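Insulinase family protease (Yersinia pestis, PDB 3GO9) is a predicted insulinase-family (M16) protein that lacks the family's usual zinc-binding motif and may not be an active peptidase. Local coordinates at residues A[119-122]-A[126-129]; A[130-135]-A[212-217]; A[73-78]-A[107-112]; A[142-147]-A[197-202]; A[111-116]-A[161-166]. One frame throughout, in Å; residues are numbered along the deposited sequence.

Contact 1: A[119-122]-A[126-129]; sequences SLPN and DLLK
Leu120 and Leu127 both turn CG away from their own carbonyl carbon, with chi1 at -52° and -70°, and these rotations turn the branched ends toward the facing segment. Leu120 CD1 approaches the helix backbone rather than a side-chain tip, lying 3.5 Å from Leu128 CA, a carbon pair closer than usual van der Waals contact, and equally 3.5 Å from Leu127 O. The same methyl is 4.1 Å from Leu128 CB, while its twin, CD2, stands further off, 4.4 Å from Leu127 CB. The geometry is that of a strand passing into the helix that covers it: strand 114-120 ends, a few residues turn the chain, and helix 125-140 folds back over the last strand residues. Proline continues the packing at the turn. The Pro121 ring and the Leu127 side chain cross at about a right angle, and Leu127 CD1 sits beside the ring bond from CG to CD, 3.6 Å from Pro121 CD and 3.8 Å from Pro121 CG. Leu120 also packs on Leu52 of strand 50-56, and Leu127 on Gln96.

Contact 2: A[130-135]-A[212-217]; sequences DALAWL and MTLYVV
Leu214 is the strand's contribution to this contact, set against the ends of Leu132 and Leu135 of the facing helix. From its CA the bond to CB is directed at the helix, and CG continues outward because it lies opposite the backbone N (chi1 178°). At CG the chain divides, and each methyl finds a different leucine. CD1 meets the tip of Leu135, with Leu214 CD1 and Leu135 CD1 4.0 Å apart; CD2 meets the tip of Leu132, with Leu214 CD2 and Leu132 CD2 at 4.1 Å. Both pairs are methyl against methyl, and in both the side chains cross at about a right angle. Leu132 and Leu135 are three residues apart, nearly one helical turn, which is why a single forked side chain can touch both. The backbones remain well separated: even the nearest CA atoms, those of Leu135 and Leu214, are 9.3 Å apart, so the layer between them is filled by side chains. All three leucines are buried, and helix 222-233 closes the group through Gln228 on Leu132, Ile229 on Leu214 and Phe233 on Leu135. Tyr215, the next residue of the strand, packs instead against Met392 and Leu396 of helix 388-401. Helix 125-140 thus packs on a strand interior to the mixed sheet, between strands 36-41 and 50-56, the layered helix-on-sheet arrangement of the alpha+beta domains of M16 proteins.

Contact 3: A[73-78]-A[107-112]; sequences LLPRLA and AITSYD
Pro75 presents its ring to two residues of strand 107-109, Ala107 and Thr109, whose side chains leave the same face of the strand toward helix 70-80. The helix carries the segment that in active M16 peptidases reads HXXEH; here residues 72 to 76 are His-Leu-Leu-Pro-Arg, so Pro75 occupies the place of the motif's glutamate and Arg76 that of its second histidine. The proline is consistent with the kink here, since its N carries no hydrogen to bond the preceding turn; Leu77 N recovers the helical pattern by reaching Leu73 O at 3.3 Å. Different atoms of the ring serve the two strand residues. Pro75 CB faces the methyl of Ala107, CB to CB 3.6 Å, and Pro75 CG stands further along the strand, 3.8 Å from Thr109 CG2. The threonine and the ring meet at a slant. With chi1 at 75°, Thr109 places OG1 between its backbone N and carbonyl carbon and swings CG2 opposite the carbonyl carbon, so the methyl takes the apolar contact and the hydroxyl is left for a polar one. That hydroxyl is hydrogen-bonded to ND1 of His72, which with Asp158 and Ile160 is part of a zinc site; the bond is consistent with a second-shell role for Thr109, holding the rotation of the histidine ring. Ile160 also packs on Pro75, Ala107 and Thr109, and Arg76 forms a salt bridge to Asp158. Beyond the strand, Pro75 CB lies 3.5 Å from the phenolic oxygen, OH, of Tyr116.

Contact 4: A[142-147]-A[197-202]; sequences LAVSEQ and EKLKQF
Val144 and Lys200 meet at a peptide: the flat group that the contact touches is the one after Val144, and no aromatic ring touches across it. Lys200 CE approaches Val144 O obliquely, from one side of the peptide plane, at 3.3 Å, while a water lies slightly off the plane toward the other face. The water takes a hydrogen bond from Lys200 NZ at 2.8 Å and gives a weak one to Val144 O at 3.4 Å, joining the ammonium to the carbonyl indirectly. A long salt bridge, 3.8 Å from Lys200 NZ to Glu197 OE2, is a second tie on the lysine within its own helix. Below this polar end the contact is apolar and tight. The Val144 and Lys200 side chains run alongside, pointing opposite ways, and Val144 CG1 comes within 3.4 Å of Lys200 CG, closer than ordinary van der Waals packing. Chi1 of Val144, -176°, sets CG1 opposite the backbone N, where the same methyl also reaches Leu199 CD2 at 3.8 Å; the valine thus straddles two successive residues of the helix. Next in the chain, Ser145 is the N-cap of helix 146-153: its hydroxyl caps a backbone N in the first turn, while Thr148 OG1 bonds back to Ser145 N, the reciprocal pattern of a capping box. The loop leading into helix 146-153 is in this way held against helix 196-206 at Val144, and helix 70-80 packs beside both, with Leu74 touching Leu142 and Leu199 and Leu77 touching the other methyl of Val144.

Contact 5: A[111-116]-A[161-166]; sequences YDFTLY and ATFPQN
Apolar contacts join Tyr111 and Phe113 to Phe163 and Pro164 in two pairs. In the first, Pro164 CD sits at the edge of the Tyr111 ring near its plane, 4.0 Å from Tyr111 CE2, and the two side chains cross at about a right angle. In the second, Phe113 CZ reaches the stem of its partner, 4.0 Å from Phe163 CB; the two side chains cross at an oblique angle without stacking. Phe113 gets there with chi1 at 73°, its ring leaning between its own N and carbonyl carbon. On the other segment Pro164 CD covers part of one face of the Phe163 ring, a neighbour packing that accompanies the cis peptide between these residues.

Polar bonds lie within or just outside the segments. Thr162 OG1 donates to Pro164 O at 2.7 Å, in the carbonyl plane and with a C=O...OG1 angle of 150°, bracing the bend around the cis proline. Ser110 OG, just before Tyr111, links the two by bonding Phe163 O, and Tyr111 OH is bonded to Trp172 NE1.

The two side-chain pairs join the approach to strand 114-120 with the end of strand 160-162, past strand 107-109, at one of the outermost strands of the M16 alpha+beta fold's mixed sheet.

Contacts 1, 2, 3 and 5 reach one seven-stranded mixed sheet; contact 4 joins through contact 3. Contacts 1 and 2, with centres 11 Å apart, use successive turns of helix 125-140 and touch through Leu120 and Ala131. Contacts 3 and 5 are closest, 8 Å between centres, sharing Tyr111 and Asp112 and lying on neighbouring strands of the sheet. Contact 4, 14 Å from contact 3 centre to centre, meets it through Leu74 and Leu77. Trp134 ties the groups together: its NE1 bonds Ala78 O and its ring packs on Tyr116. Along the chain contact 3 closes before contacts 1, 2 and 4 open, and contact 4 is nested inside contact 2. Contact 3 brings this packing close to the His72 zinc site.

Contact 1: A[119-122]-A[126-129]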
# COMPACT_ATOMS: atom_id res chain seq x y z
N SER A 119 11.44 3.55 -14.36
CA SER A 119 11.12 2.32 -15.08
C SER A 119 11.84 2.44 -16.41
O SER A 119 11.50 3.35 -17.19
CB SER A 119 9.60 2.26 -15.35
OG SER A 119 9.27 1.18 -16.25
N LEU A 120 12.85 1.61 -16.63
CA LEU A 120 13.74 1.73 -17.76
C LEU A 120 13.45 0.64 -18.75
O LEU A 120 13.09 -0.49 -18.42
CB LEU A 120 15.20 1.59 -17.33
CG LEU A 120 15.65 2.46 -16.19
CD1 LEU A 120 17.11 2.19 -15.86
CD2 LEU A 120 15.41 3.93 -16.55
N PRO A 121 13.71 0.92 -20.03
CA PRO A 121 13.58 -0.19 -20.93
C PRO A 121 14.60 -1.27 -20.67
O PRO A 121 15.68 -1.02 -20.17
CB PRO A 121 13.83 0.43 -22.32
CG PRO A 121 14.10 1.85 -22.07
CD PRO A 121 14.36 2.07 -20.63
N ASN A 122 14.27 -2.47 -21.11
CA ASN A 122 15.18 -3.56 -20.98
C ASN A 122 16.39 -3.38 -21.89
O ASN A 122 16.32 -2.65 -22.89
CB ASN A 122 14.47 -4.88 -21.30
CG ASN A 122 14.95 -6.03 -20.42
OD1 ASN A 122 16.12 -6.08 -19.97
ND2 ASN A 122 14.05 -6.91 -20.11
N ASP A 126 23.02 1.99 -20.62
CA ASP A 126 23.24 3.40 -20.54
C ASP A 126 22.22 4.05 -19.66
O ASP A 126 22.58 4.90 -18.84
CB ASP A 126 23.27 4.09 -21.91
CG ASP A 126 22.08 3.78 -22.79
OD1 ASP A 126 21.43 2.71 -22.74
OD2 ASP A 126 21.85 4.64 -23.66
N LEU A 127 20.97 3.66 -19.83
CA LEU A 127 19.90 4.29 -19.05
C LEU A 127 19.92 3.83 -17.58
O LEU A 127 19.60 4.58 -16.68
CB LEU A 127 18.50 4.06 -19.66
CG LEU A 127 18.29 4.81 -20.95
CD1 LEU A 127 16.96 4.32 -21.54
CD2 LEU A 127 18.29 6.35 -20.69
N LEU A 128 20.37 2.60 -17.34
CA LEU A 128 20.58 2.15 -15.97
C LEU A 128 21.64 3.00 -15.29
O LEU A 128 21.42 3.45 -14.17
CB LEU A 128 20.90 0.67 -15.92
CG LEU A 128 21.27 0.12 -14.55
CD1 LEU A 128 20.11 0.19 -13.59
CD2 LEU A 128 21.68 -1.34 -14.74
N LYS A 129 22.76 3.26 -15.98
CA LYS A 129 23.77 4.15 -15.45
C LYS A 129 23.19 5.53 -15.16
O LYS A 129 23.44 6.09 -14.10
CB LYS A 129 24.97 4.26 -16.41
CG LYS A 129 25.99 5.30 -16.02
CD LYS A 129 27.31 5.15 -16.79
CE LYS A 129 28.18 6.47 -16.72
NZ LYS A 129 28.83 6.81 -18.04

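Contact 2: A[130-135]-A[212-217]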
# COMPACT_ATOMS: atom_id res chain seq x y z
N ASP A 130 22.43 6.07 -16.10
CA ASP A 130 21.83 7.40 -15.94
C ASP A 130 20.87 7.41 -14.77
O ASP A 130 20.83 8.37 -13.98
CB ASP A 130 21.10 7.87 -17.18
CG ASP A 130 22.04 8.14 -18.35
OD1 ASP A 130 23.26 8.26 -18.11
OD2 ASP A 130 21.52 8.23 -19.50
N ALA A 131 20.06 6.36 -14.66
CA ALA A 131 19.11 6.28 -13.55
C ALA A 131 19.82 6.31 -12.19
O ALA A 131 19.43 7.01 -11.26
CB ALA A 131 18.23 5.05 -13.65
N LEU A 132 20.87 5.51 -12.07
CA LEU A 132 21.61 5.50 -10.83
C LEU A 132 22.27 6.85 -10.55
O LEU A 132 22.38 7.25 -9.36
CB LEU A 132 22.63 4.35 -10.80
CG LEU A 132 22.07 2.93 -10.80
CD1 LEU A 132 23.25 1.95 -10.75
CD2 LEU A 132 21.14 2.65 -9.61
N ALA A 133 22.68 7.56 -11.61
CA ALA A 133 23.31 8.86 -11.47
C ALA A 133 22.26 9.88 -11.00
O ALA A 133 22.55 10.70 -10.10
CB ALA A 133 23.91 9.23 -12.77
N TRP A 134 21.04 9.81 -11.55
CA TRP A 134 19.98 10.72 -11.16
C TRP A 134 19.63 10.46 -9.69
O TRP A 134 19.45 11.37 -8.90
CB TRP A 134 18.72 10.59 -12.03
CG TRP A 134 17.70 11.63 -11.71
CD1 TRP A 134 17.70 12.94 -12.14
CD2 TRP A 134 16.56 11.50 -10.83
NE1 TRP A 134 16.61 13.61 -11.61
CE2 TRP A 134 15.89 12.74 -10.83
CE3 TRP A 134 16.03 10.46 -10.06
CZ2 TRP A 134 14.75 12.96 -10.10
CZ3 TRP A 134 14.84 10.67 -9.35
CH2 TRP A 134 14.24 11.94 -9.37
N LEU A 135 19.54 9.19 -9.33
CA LEU A 135 19.14 8.83 -7.96
C LEU A 135 20.25 9.22 -6.96
O LEU A 135 19.93 9.65 -5.83
CB LEU A 135 18.83 7.35 -7.83
CG LEU A 135 17.54 6.92 -8.53
CD1 LEU A 135 17.50 5.38 -8.68
CD2 LEU A 135 16.29 7.40 -7.83
N MSE A 212 17.57 5.27 3.82
CA MSE A 212 17.31 5.00 2.39
C MSE A 212 17.41 3.53 2.05
O MSE A 212 18.30 2.83 2.53
CB MSE A 212 18.28 5.74 1.49
CG MSE A 212 18.27 7.24 1.73
SE MSE A 212 19.40 8.13 0.46
CE MSE A 212 19.07 9.97 1.03
N THR A 213 16.53 3.10 1.16
CA THR A 213 16.61 1.77 0.56
C THR A 213 16.34 1.88 -0.92
O THR A 213 15.28 2.43 -1.33
CB THR A 213 15.60 0.78 1.14
OG1 THR A 213 15.73 0.75 2.59
CG2 THR A 213 15.78 -0.59 0.60
N LEU A 214 17.26 1.30 -1.69
CA LEU A 214 17.05 1.17 -3.13
C LEU A 214 16.58 -0.23 -3.49
O LEU A 214 17.16 -1.22 -3.01
CB LEU A 214 18.36 1.45 -3.88
CG LEU A 214 18.31 1.29 -5.40
CD1 LEU A 214 17.53 2.38 -6.09
CD2 LEU A 214 19.76 1.22 -5.97
N TYR A 215 15.51 -0.32 -4.28
CA TYR A 215 15.02 -1.59 -4.75
C TYR A 215 15.13 -1.63 -6.27
O TYR A 215 14.88 -0.64 -6.93
CB TYR A 215 13.52 -1.79 -4.42
CG TYR A 215 13.15 -1.67 -2.97
CD1 TYR A 215 12.89 -2.82 -2.21
CD2 TYR A 215 12.98 -0.45 -2.39
CE1 TYR A 215 12.56 -2.72 -0.85
CE2 TYR A 215 12.68 -0.33 -1.06
CZ TYR A 215 12.45 -1.49 -0.31
OH TYR A 215 12.08 -1.38 1.05
N VAL A 216 15.50 -2.80 -6.81
CA VAL A 216 15.63 -2.98 -8.23
C VAL A 216 14.98 -4.33 -8.56
O VAL A 216 15.33 -5.38 -7.94
CB VAL A 216 17.09 -3.02 -8.70
CG1 VAL A 216 17.22 -3.28 -10.23
CG2 VAL A 216 17.82 -1.72 -8.30
N VAL A 217 14.12 -4.32 -9.57
CA VAL A 217 13.55 -5.57 -10.11
C VAL A 217 13.75 -5.60 -11.61
O VAL A 217 13.34 -4.66 -12.31
CB VAL A 217 12.05 -5.62 -9.86
CG1 VAL A 217 11.40 -6.86 -10.53
CG2 VAL A 217 11.77 -5.63 -8.33

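Contact 3: A[73-78]-A[107-112]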
# COMPACT_ATOMS: atom_id res chain seq x y z
N LEU A 73 8.65 19.49 -1.87
CA LEU A 73 9.35 20.37 -2.83
C LEU A 73 10.65 19.76 -3.34
O LEU A 73 11.00 19.85 -4.52
CB LEU A 73 9.63 21.76 -2.25
CG LEU A 73 10.38 22.76 -3.12
CD1 LEU A 73 9.70 22.96 -4.42
CD2 LEU A 73 10.55 24.08 -2.39
N LEU A 74 11.39 19.09 -2.44
CA LEU A 74 12.72 18.58 -2.78
C LEU A 74 12.70 17.76 -4.07
O LEU A 74 13.53 17.99 -4.92
CB LEU A 74 13.35 17.80 -1.62
CG LEU A 74 13.69 18.54 -0.32
CD1 LEU A 74 14.13 17.56 0.80
CD2 LEU A 74 14.74 19.61 -0.61
N PRO A 75 11.78 16.79 -4.22
CA PRO A 75 11.88 16.02 -5.44
C PRO A 75 11.59 16.81 -6.70
O PRO A 75 12.11 16.43 -7.78
CB PRO A 75 10.85 14.90 -5.25
CG PRO A 75 10.12 15.22 -4.07
CD PRO A 75 10.80 16.21 -3.29
N ARG A 76 10.80 17.89 -6.61
CA ARG A 76 10.57 18.69 -7.79
C ARG A 76 11.89 19.36 -8.26
O ARG A 76 12.15 19.55 -9.45
CB ARG A 76 9.51 19.75 -7.50
CG ARG A 76 8.94 20.31 -8.81
CD ARG A 76 7.94 21.41 -8.54
NE ARG A 76 6.71 20.97 -7.88
CZ ARG A 76 5.63 21.75 -7.83
NH1 ARG A 76 5.65 22.96 -8.38
NH2 ARG A 76 4.52 21.34 -7.19
N LEU A 77 12.74 19.71 -7.31
CA LEU A 77 14.06 20.28 -7.63
C LEU A 77 14.90 19.32 -8.52
O LEU A 77 15.53 19.78 -9.48
CB LEU A 77 14.81 20.70 -6.35
CG LEU A 77 14.09 21.66 -5.47
CD1 LEU A 77 14.99 21.95 -4.21
CD2 LEU A 77 13.69 22.98 -6.16
N ALA A 78 14.88 18.05 -8.16
CA ALA A 78 15.59 16.99 -8.81
C ALA A 78 15.15 16.84 -10.28
O ALA A 78 15.92 16.33 -11.12
CB ALA A 78 15.43 15.62 -8.04
N ALA A 107 8.12 11.07 -8.29
CA ALA A 107 8.17 10.91 -6.84
C ALA A 107 6.80 11.06 -6.24
O ALA A 107 5.92 11.73 -6.78
CB ALA A 107 9.10 11.92 -6.21
N ILE A 108 6.64 10.36 -5.13
CA ILE A 108 5.48 10.39 -4.29
C ILE A 108 5.95 10.72 -2.91
O ILE A 108 6.89 10.06 -2.40
CB ILE A 108 4.79 8.97 -4.23
CG1 ILE A 108 4.28 8.57 -5.61
CG2 ILE A 108 3.67 8.94 -3.15
CD1 ILE A 108 3.93 7.10 -5.72
N THR A 109 5.38 11.74 -2.28
CA THR A 109 5.75 12.04 -0.91
C THR A 109 4.59 11.86 0.04
O THR A 109 3.42 11.96 -0.35
CB THR A 109 6.32 13.45 -0.76
OG1 THR A 109 5.30 14.41 -0.81
CG2 THR A 109 7.38 13.74 -1.84
N SER A 110 4.89 11.55 1.29
CA SER A 110 3.85 11.19 2.21
C SER A 110 4.25 11.67 3.61
O SER A 110 5.10 12.55 3.75
CB SER A 110 3.62 9.66 2.10
OG SER A 110 2.52 9.22 2.88
N TYR A 111 3.59 11.15 4.63
CA TYR A 111 3.85 11.54 6.00
C TYR A 111 5.20 11.10 6.48
O TYR A 111 5.88 11.80 7.18
CB TYR A 111 2.71 10.91 6.86
CG TYR A 111 1.39 11.48 6.56
CD1 TYR A 111 1.01 12.73 7.09
CD2 TYR A 111 0.49 10.85 5.70
CE1 TYR A 111 -0.23 13.29 6.74
CE2 TYR A 111 -0.74 11.40 5.40
CZ TYR A 111 -1.10 12.62 5.93
OH TYR A 111 -2.34 13.18 5.59
N ASP A 112 5.60 9.86 6.12
CA ASP A 112 6.81 9.26 6.65
C ASP A 112 7.76 8.70 5.63
O ASP A 112 8.75 8.09 6.00
CB ASP A 112 6.52 8.21 7.75
CG ASP A 112 5.81 6.99 7.28
OD1 ASP A 112 5.56 6.87 6.08
OD2 ASP A 112 5.47 6.15 8.18

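Contact 4: A[142-147]-A[197-202]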
# COMPACT_ATOMS: atom_id res chain seq x y z
N LEU A 142 21.62 17.13 -4.25
CA LEU A 142 20.39 17.78 -4.80
C LEU A 142 20.66 19.25 -5.11
O LEU A 142 21.33 19.94 -4.33
CB LEU A 142 19.24 17.63 -3.80
CG LEU A 142 17.89 18.15 -4.28
CD1 LEU A 142 17.39 17.29 -5.42
CD2 LEU A 142 16.84 18.18 -3.12
N ALA A 143 20.16 19.72 -6.25
CA ALA A 143 20.42 21.07 -6.73
C ALA A 143 19.44 22.03 -6.06
O ALA A 143 18.35 22.25 -6.55
CB ALA A 143 20.32 21.14 -8.30
N VAL A 144 19.81 22.54 -4.90
CA VAL A 144 18.94 23.39 -4.11
C VAL A 144 19.55 24.79 -4.16
O VAL A 144 20.57 25.06 -3.56
CB VAL A 144 18.84 22.90 -2.64
CG1 VAL A 144 17.82 23.77 -1.86
CG2 VAL A 144 18.46 21.40 -2.59
N SER A 145 18.94 25.65 -4.95
CA SER A 145 19.42 27.01 -5.09
C SER A 145 18.28 27.94 -5.29
O SER A 145 17.15 27.50 -5.54
CB SER A 145 20.37 27.09 -6.28
OG SER A 145 19.66 26.91 -7.50
N GLU A 146 18.53 29.25 -5.22
CA GLU A 146 17.46 30.21 -5.51
C GLU A 146 16.90 29.97 -6.91
O GLU A 146 15.69 30.04 -7.15
CB GLU A 146 17.99 31.65 -5.41
CG GLU A 146 18.44 32.07 -4.02
CD GLU A 146 17.31 32.50 -3.06
OE1 GLU A 146 17.67 32.85 -1.91
OE2 GLU A 146 16.09 32.49 -3.42
N GLN A 147 17.79 29.63 -7.82
CA GLN A 147 17.43 29.40 -9.22
C GLN A 147 16.52 28.17 -9.39
O GLN A 147 15.50 28.24 -10.08
CB GLN A 147 18.68 29.25 -10.09
CG GLN A 147 19.51 30.53 -10.23
CD GLN A 147 20.13 30.99 -8.90
OE1 GLN A 147 20.68 30.18 -8.13
NE2 GLN A 147 20.02 32.30 -8.62
N GLU A 197 18.30 28.57 2.28
CA GLU A 197 19.30 28.02 3.19
C GLU A 197 18.67 27.00 4.16
O GLU A 197 19.25 25.93 4.41
CB GLU A 197 20.03 29.14 3.93
CG GLU A 197 20.84 30.05 2.96
CD GLU A 197 21.97 29.31 2.28
OE1 GLU A 197 22.57 28.41 2.91
OE2 GLU A 197 22.26 29.64 1.11
N LYS A 198 17.48 27.29 4.64
CA LYS A 198 16.79 26.41 5.57
C LYS A 198 16.35 25.14 4.83
O LYS A 198 16.35 24.04 5.39
CB LYS A 198 15.58 27.05 6.19
CG LYS A 198 15.03 26.23 7.35
CD LYS A 198 14.07 27.00 8.23
CE LYS A 198 14.83 27.69 9.39
NZ LYS A 198 13.88 28.07 10.47
N LEU A 199 15.95 25.31 3.59
CA LEU A 199 15.60 24.14 2.77
C LEU A 199 16.80 23.20 2.61
O LEU A 199 16.64 21.98 2.67
CB LEU A 199 15.02 24.61 1.45
CG LEU A 199 14.60 23.55 0.45
CD1 LEU A 199 13.52 22.59 0.96
CD2 LEU A 199 14.16 24.16 -0.85
N LYS A 200 17.98 23.76 2.34
CA LYS A 200 19.17 22.93 2.14
C LYS A 200 19.51 22.22 3.47
O LYS A 200 19.89 21.08 3.48
CB LYS A 200 20.37 23.80 1.75
CG LYS A 200 20.28 24.48 0.43
CD LYS A 200 21.62 25.30 0.20
CE LYS A 200 21.43 26.51 -0.71
NZ LYS A 200 22.65 26.88 -1.45
N GLN A 201 19.35 22.92 4.57
CA GLN A 201 19.64 22.34 5.87
C GLN A 201 18.70 21.18 6.17
O GLN A 201 19.13 20.11 6.65
CB GLN A 201 19.53 23.42 6.95
CG GLN A 201 20.66 24.40 6.83
CD GLN A 201 20.64 25.45 7.93
OE1 GLN A 201 19.61 26.09 8.20
NE2 GLN A 201 21.79 25.64 8.57
N PHE A 202 17.43 21.35 5.81
CA PHE A 202 16.43 20.28 5.96
C PHE A 202 16.83 19.07 5.15
O PHE A 202 16.80 17.95 5.62
CB PHE A 202 15.04 20.79 5.55
CG PHE A 202 13.97 19.76 5.59
CD1 PHE A 202 13.19 19.53 6.73
CD2 PHE A 202 13.63 19.08 4.46
CE1 PHE A 202 12.19 18.59 6.72
CE2 PHE A 202 12.65 18.13 4.47
CZ PHE A 202 11.90 17.90 5.59
O HOH W 1 23.79 24.55 -2.62

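Contact 5: A[111-116]-A[161-166]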
# COMPACT_ATOMS: atom_id res chain seq x y z
N TYR A 111 3.59 11.15 4.63
CA TYR A 111 3.85 11.54 6.00
C TYR A 111 5.20 11.10 6.48
O TYR A 111 5.88 11.80 7.18
CB TYR A 111 2.71 10.91 6.86
CG TYR A 111 1.39 11.48 6.56
CD1 TYR A 111 1.01 12.73 7.09
CD2 TYR A 111 0.49 10.85 5.70
CE1 TYR A 111 -0.23 13.29 6.74
CE2 TYR A 111 -0.74 11.40 5.40
CZ TYR A 111 -1.10 12.62 5.93
OH TYR A 111 -2.34 13.18 5.59
N ASP A 112 5.60 9.86 6.12
CA ASP A 112 6.81 9.26 6.65
C ASP A 112 7.76 8.70 5.63
O ASP A 112 8.75 8.09 6.00
CB ASP A 112 6.52 8.21 7.75
CG ASP A 112 5.81 6.99 7.28
OD1 ASP A 112 5.56 6.87 6.08
OD2 ASP A 112 5.47 6.15 8.18
N PHE A 113 7.51 8.99 4.36
CA PHE A 113 8.40 8.60 3.30
C PHE A 113 8.29 9.48 2.08
O PHE A 113 7.29 10.16 1.85
CB PHE A 113 8.21 7.11 2.89
CG PHE A 113 6.97 6.84 2.13
CD1 PHE A 113 6.94 6.91 0.73
CD2 PHE A 113 5.78 6.49 2.81
CE1 PHE A 113 5.78 6.63 0.03
CE2 PHE A 113 4.59 6.28 2.09
CZ PHE A 113 4.60 6.30 0.74
N THR A 114 9.35 9.42 1.28
CA THR A 114 9.36 9.86 -0.13
C THR A 114 9.82 8.69 -0.98
O THR A 114 10.82 8.02 -0.67
CB THR A 114 10.37 10.99 -0.27
OG1 THR A 114 9.90 12.08 0.55
CG2 THR A 114 10.50 11.54 -1.69
N LEU A 115 9.16 8.47 -2.11
CA LEU A 115 9.44 7.33 -2.98
C LEU A 115 9.74 7.88 -4.36
O LEU A 115 8.84 8.51 -4.99
CB LEU A 115 8.22 6.41 -3.07
CG LEU A 115 8.28 5.28 -4.11
CD1 LEU A 115 9.34 4.31 -3.68
CD2 LEU A 115 6.95 4.54 -4.27
N TYR A 116 10.99 7.64 -4.85
CA TYR A 116 11.40 7.97 -6.21
C TYR A 116 11.26 6.73 -7.08
O TYR A 116 11.66 5.65 -6.68
CB TYR A 116 12.86 8.44 -6.25
CG TYR A 116 13.08 9.76 -5.52
CD1 TYR A 116 12.87 10.93 -6.15
CD2 TYR A 116 13.42 9.80 -4.16
CE1 TYR A 116 13.13 12.13 -5.53
CE2 TYR A 116 13.57 11.03 -3.50
CZ TYR A 116 13.45 12.18 -4.20
OH TYR A 116 13.55 13.45 -3.64
N ALA A 161 3.46 13.48 -6.55
CA ALA A 161 2.22 12.98 -6.00
C ALA A 161 2.31 12.85 -4.51
O ALA A 161 3.41 12.97 -3.91
CB ALA A 161 1.87 11.61 -6.60
N THR A 162 1.17 12.59 -3.91
CA THR A 162 1.16 12.26 -2.49
C THR A 162 0.67 10.84 -2.24
O THR A 162 0.07 10.21 -3.11
CB THR A 162 0.23 13.22 -1.72
OG1 THR A 162 -1.10 13.18 -2.28
CG2 THR A 162 0.73 14.67 -1.81
N PHE A 163 0.97 10.31 -1.07
CA PHE A 163 0.26 9.13 -0.56
C PHE A 163 -0.35 9.46 0.80
O PHE A 163 0.39 9.93 1.68
CB PHE A 163 1.16 7.93 -0.39
CG PHE A 163 0.42 6.76 0.15
CD1 PHE A 163 -0.44 6.05 -0.70
CD2 PHE A 163 0.43 6.46 1.51
CE1 PHE A 163 -1.21 5.01 -0.19
CE2 PHE A 163 -0.34 5.42 2.03
CZ PHE A 163 -1.16 4.70 1.15
N PRO A 164 -1.66 9.22 1.00
CA PRO A 164 -2.67 8.86 0.01
C PRO A 164 -2.69 9.83 -1.16
O PRO A 164 -2.26 11.01 -1.09
CB PRO A 164 -4.00 8.89 0.83
CG PRO A 164 -3.56 8.53 2.20
CD PRO A 164 -2.25 9.31 2.33
N GLN A 165 -3.21 9.35 -2.28
CA GLN A 165 -3.20 10.09 -3.49
C GLN A 165 -4.00 11.40 -3.43
O GLN A 165 -3.62 12.41 -4.03
CB GLN A 165 -3.67 9.19 -4.64
CG GLN A 165 -3.90 9.89 -5.89
CD GLN A 165 -4.03 8.92 -7.06
OE1 GLN A 165 -3.67 9.24 -8.19
NE2 GLN A 165 -4.54 7.71 -6.78
N ASN A 166 -5.09 11.39 -2.64
CA ASN A 166 -5.89 12.57 -2.48
C ASN A 166 -6.07 12.86 -0.99
O ASN A 166 -6.90 12.24 -0.31
CB ASN A 166 -7.27 12.41 -3.16
CG ASN A 166 -8.14 13.63 -2.97
OD1 ASN A 166 -7.69 14.70 -2.49
ND2 ASN A 166 -9.41 13.52 -3.38